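Local coordinates for probable sugar ABC transporter, sugar-binding protein (PDB 2W7Y), which binds the blood group A-trisaccharide and probably delivers such sugars to an ABC transporter for uptake by Streptococcus pneumoniae, at residues V337-F342 against K357-K362. Numbering follows the deposited sequence.
Sequences VQKVIF and KELSEK
Phe342 reaches from helix 335-343 to Leu359 and Ser360 on the short helix 356-361, an instance of how one aromatic ring can join two helices whose backbones stand well apart. Both helices belong to a bacterial extracellular solute-binding protein, and the axes of segments 337-342 and 357-361 approach to 11.7 Å and cross at -56°. The CA-CB bond of Phe342 already points at the second helix, and with CG anti to the backbone N (chi1 -177°) the ring extends across the gap. There Phe342 and Leu359 pass each other in opposite directions: CE2 of the ring lies 3.5 Å from CB of Leu359, approached obliquely, while CD2 of the ring is 3.7 Å from the methyl CD2 of Leu359. CG of the solvent-exposed Lys339 brushes that same methyl, at 4.4 Å. No hydrogen bond links the two segments, and Phe342 and Leu359 contribute most of the 191 Å² buried between them. Helix 366-379 packs against the ring through Thr368, Leu371 and Ile375, making Phe342 a meeting point of three helices; its side chain lies about 10 Å from the bound galactose. Ser360 OG, hydrogen-bonded to Val356 O one helical turn back, sits at the ring's edge and in its plane, 3.3 Å from CZ of Phe342.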
loop_
_atom_site.group_PDB
_atom_site.type_symbol
_atom_site.label_atom_id
_atom_site.label_comp_id
_atom_site.label_asym_id
_atom_site.label_seq_id
_atom_site.Cartn_x
_atom_site.Cartn_y
_atom_site.Cartn_z
ATOM N N VAL A 337 5.055 -20.738 2.879
ATOM C CA VAL A 337 5.250 -19.639 1.928
ATOM C C VAL A 337 5.290 -18.287 2.648
ATOM O O VAL A 337 6.098 -17.419 2.307
ATOM C CB VAL A 337 4.183 -19.654 0.799
ATOM C CG1 VAL A 337 4.269 -18.397 -0.073
ATOM C CG2 VAL A 337 4.335 -20.909 -0.057
ATOM N N GLN A 338 4.428 -18.126 3.651
ATOM C CA GLN A 338 4.371 -16.891 4.436
ATOM C C GLN A 338 5.618 -16.633 5.270
ATOM O O GLN A 338 5.963 -15.480 5.523
ATOM C CB GLN A 338 3.115 -16.843 5.308
ATOM C CG GLN A 338 2.125 -15.737 4.919
ATOM C CD GLN A 338 1.642 -15.862 3.499
ATOM O OE1 GLN A 338 1.324 -14.867 2.841
ATOM N NE2 GLN A 338 1.600 -17.090 3.007
ATOM N N LYS A 339 6.291 -17.704 5.687
ATOM C CA LYS A 339 7.590 -17.590 6.346
ATOM C C LYS A 339 8.622 -17.009 5.379
ATOM O O LYS A 339 9.461 -16.200 5.768
ATOM C CB LYS A 339 8.055 -18.949 6.876
ATOM C CG LYS A 339 9.305 -18.879 7.746
ATOM C CD LYS A 339 9.662 -20.221 8.337
ATOM C CE LYS A 339 10.836 -20.085 9.297
ATOM N NZ LYS A 339 11.085 -21.348 10.041
ATOM N N VAL A 340 8.541 -17.422 4.117
ATOM C CA VAL A 340 9.372 -16.856 3.051
ATOM C C VAL A 340 8.974 -15.403 2.785
ATOM O O VAL A 340 9.838 -14.556 2.561
ATOM C CB VAL A 340 9.298 -17.698 1.748
ATOM C CG1 VAL A 340 10.143 -17.072 0.643
ATOM C CG2 VAL A 340 9.745 -19.133 2.011
ATOM N N ILE A 341 7.668 -15.123 2.828
ATOM C CA ILE A 341 7.150 -13.758 2.680
ATOM C C ILE A 341 7.743 -12.809 3.727
ATOM O O ILE A 341 8.050 -11.671 3.408
ATOM C CB ILE A 341 5.582 -13.695 2.703
ATOM C CG1 ILE A 341 4.961 -14.442 1.503
ATOM C CG2 ILE A 341 5.084 -12.250 2.775
ATOM C CD1 ILE A 341 5.237 -13.839 0.118
ATOM N N PHE A 342 7.920 -13.280 4.958
ATOM C CA PHE A 342 8.544 -12.461 6.002
ATOM C C PHE A 342 10.077 -12.423 5.941
ATOM O O PHE A 342 10.670 -11.351 6.030
ATOM C CB PHE A 342 8.067 -12.877 7.403
ATOM C CG PHE A 342 8.629 -12.027 8.510
ATOM C CD1 PHE A 342 8.232 -10.703 8.660
ATOM C CD2 PHE A 342 9.571 -12.545 9.393
ATOM C CE1 PHE A 342 8.761 -9.912 9.670
ATOM C CE2 PHE A 342 10.101 -11.761 10.409
ATOM C CZ PHE A 342 9.699 -10.443 10.547
ATOM N N LYS A 357 7.300 -11.312 15.437
ATOM C CA LYS A 357 8.145 -10.839 16.538
ATOM C C LYS A 357 9.231 -11.838 16.887
ATOM O O LYS A 357 10.402 -11.472 16.990
ATOM C CB LYS A 357 7.315 -10.525 17.784
ATOM C CG LYS A 357 6.912 -9.065 17.914
ATOM C CD LYS A 357 6.707 -8.668 19.365
ATOM C CE LYS A 357 8.038 -8.461 20.082
ATOM N NZ LYS A 357 7.864 -8.045 21.495
ATOM N N GLU A 358 8.831 -13.098 17.075
ATOM C CA GLU A 358 9.753 -14.187 17.386
ATOM C C GLU A 358 10.756 -14.415 16.255
ATOM O O GLU A 358 11.930 -14.696 16.509
ATOM C CB GLU A 358 8.972 -15.468 17.694
ATOM C CG GLU A 358 9.824 -16.703 17.955
ATOM C CD GLU A 358 9.094 -17.743 18.789
ATOM O OE1 GLU A 358 8.464 -18.651 18.200
ATOM O OE2 GLU A 358 9.144 -17.645 20.036
ATOM N N LEU A 359 10.292 -14.293 15.013
ATOM C CA LEU A 359 11.174 -14.397 13.850
ATOM C C LEU A 359 12.166 -13.230 13.787
ATOM O O LEU A 359 13.334 -13.423 13.447
ATOM C CB LEU A 359 10.364 -14.527 12.554
ATOM C CG LEU A 359 10.116 -15.936 11.994
ATOM C CD1 LEU A 359 9.761 -16.980 13.065
ATOM C CD2 LEU A 359 9.060 -15.897 10.905
ATOM N N SER A 360 11.697 -12.032 14.132
ATOM C CA SER A 360 12.569 -10.862 14.288
ATOM C C SER A 360 13.555 -11.054 15.439
ATOM O O SER A 360 14.729 -10.711 15.300
ATOM C CB SER A 360 11.753 -9.589 14.519
ATOM O OG SER A 360 10.935 -9.294 13.404
ATOM N N GLU A 361 13.058 -11.590 16.562
ATOM C CA GLU A 361 13.874 -11.966 17.724
ATOM C C GLU A 361 15.098 -12.769 17.291
ATOM O O GLU A 361 16.235 -12.364 17.527
ATOM C CB GLU A 361 13.074 -12.848 18.707
ATOM C CG GLU A 361 12.144 -12.171 19.729
ATOM C CD GLU A 361 11.583 -13.184 20.759
ATOM O OE1 GLU A 361 12.365 -14.013 21.245
ATOM O OE2 GLU A 361 10.376 -13.168 21.082
ATOM N N LYS A 362 14.834 -13.904 16.645
ATOM C CA LYS A 362 15.835 -14.938 16.376
ATOM C C LYS A 362 16.627 -14.737 15.078
ATOM O O LYS A 362 17.395 -15.618 14.673
ATOM C CB LYS A 362 15.160 -16.316 16.373
ATOM C CG LYS A 362 14.704 -16.800 17.746
ATOM C CD LYS A 362 13.925 -18.122 17.677
ATOM C CE LYS A 362 14.763 -19.286 17.129
ATOM N NZ LYS A 362 15.994 -19.566 17.929
#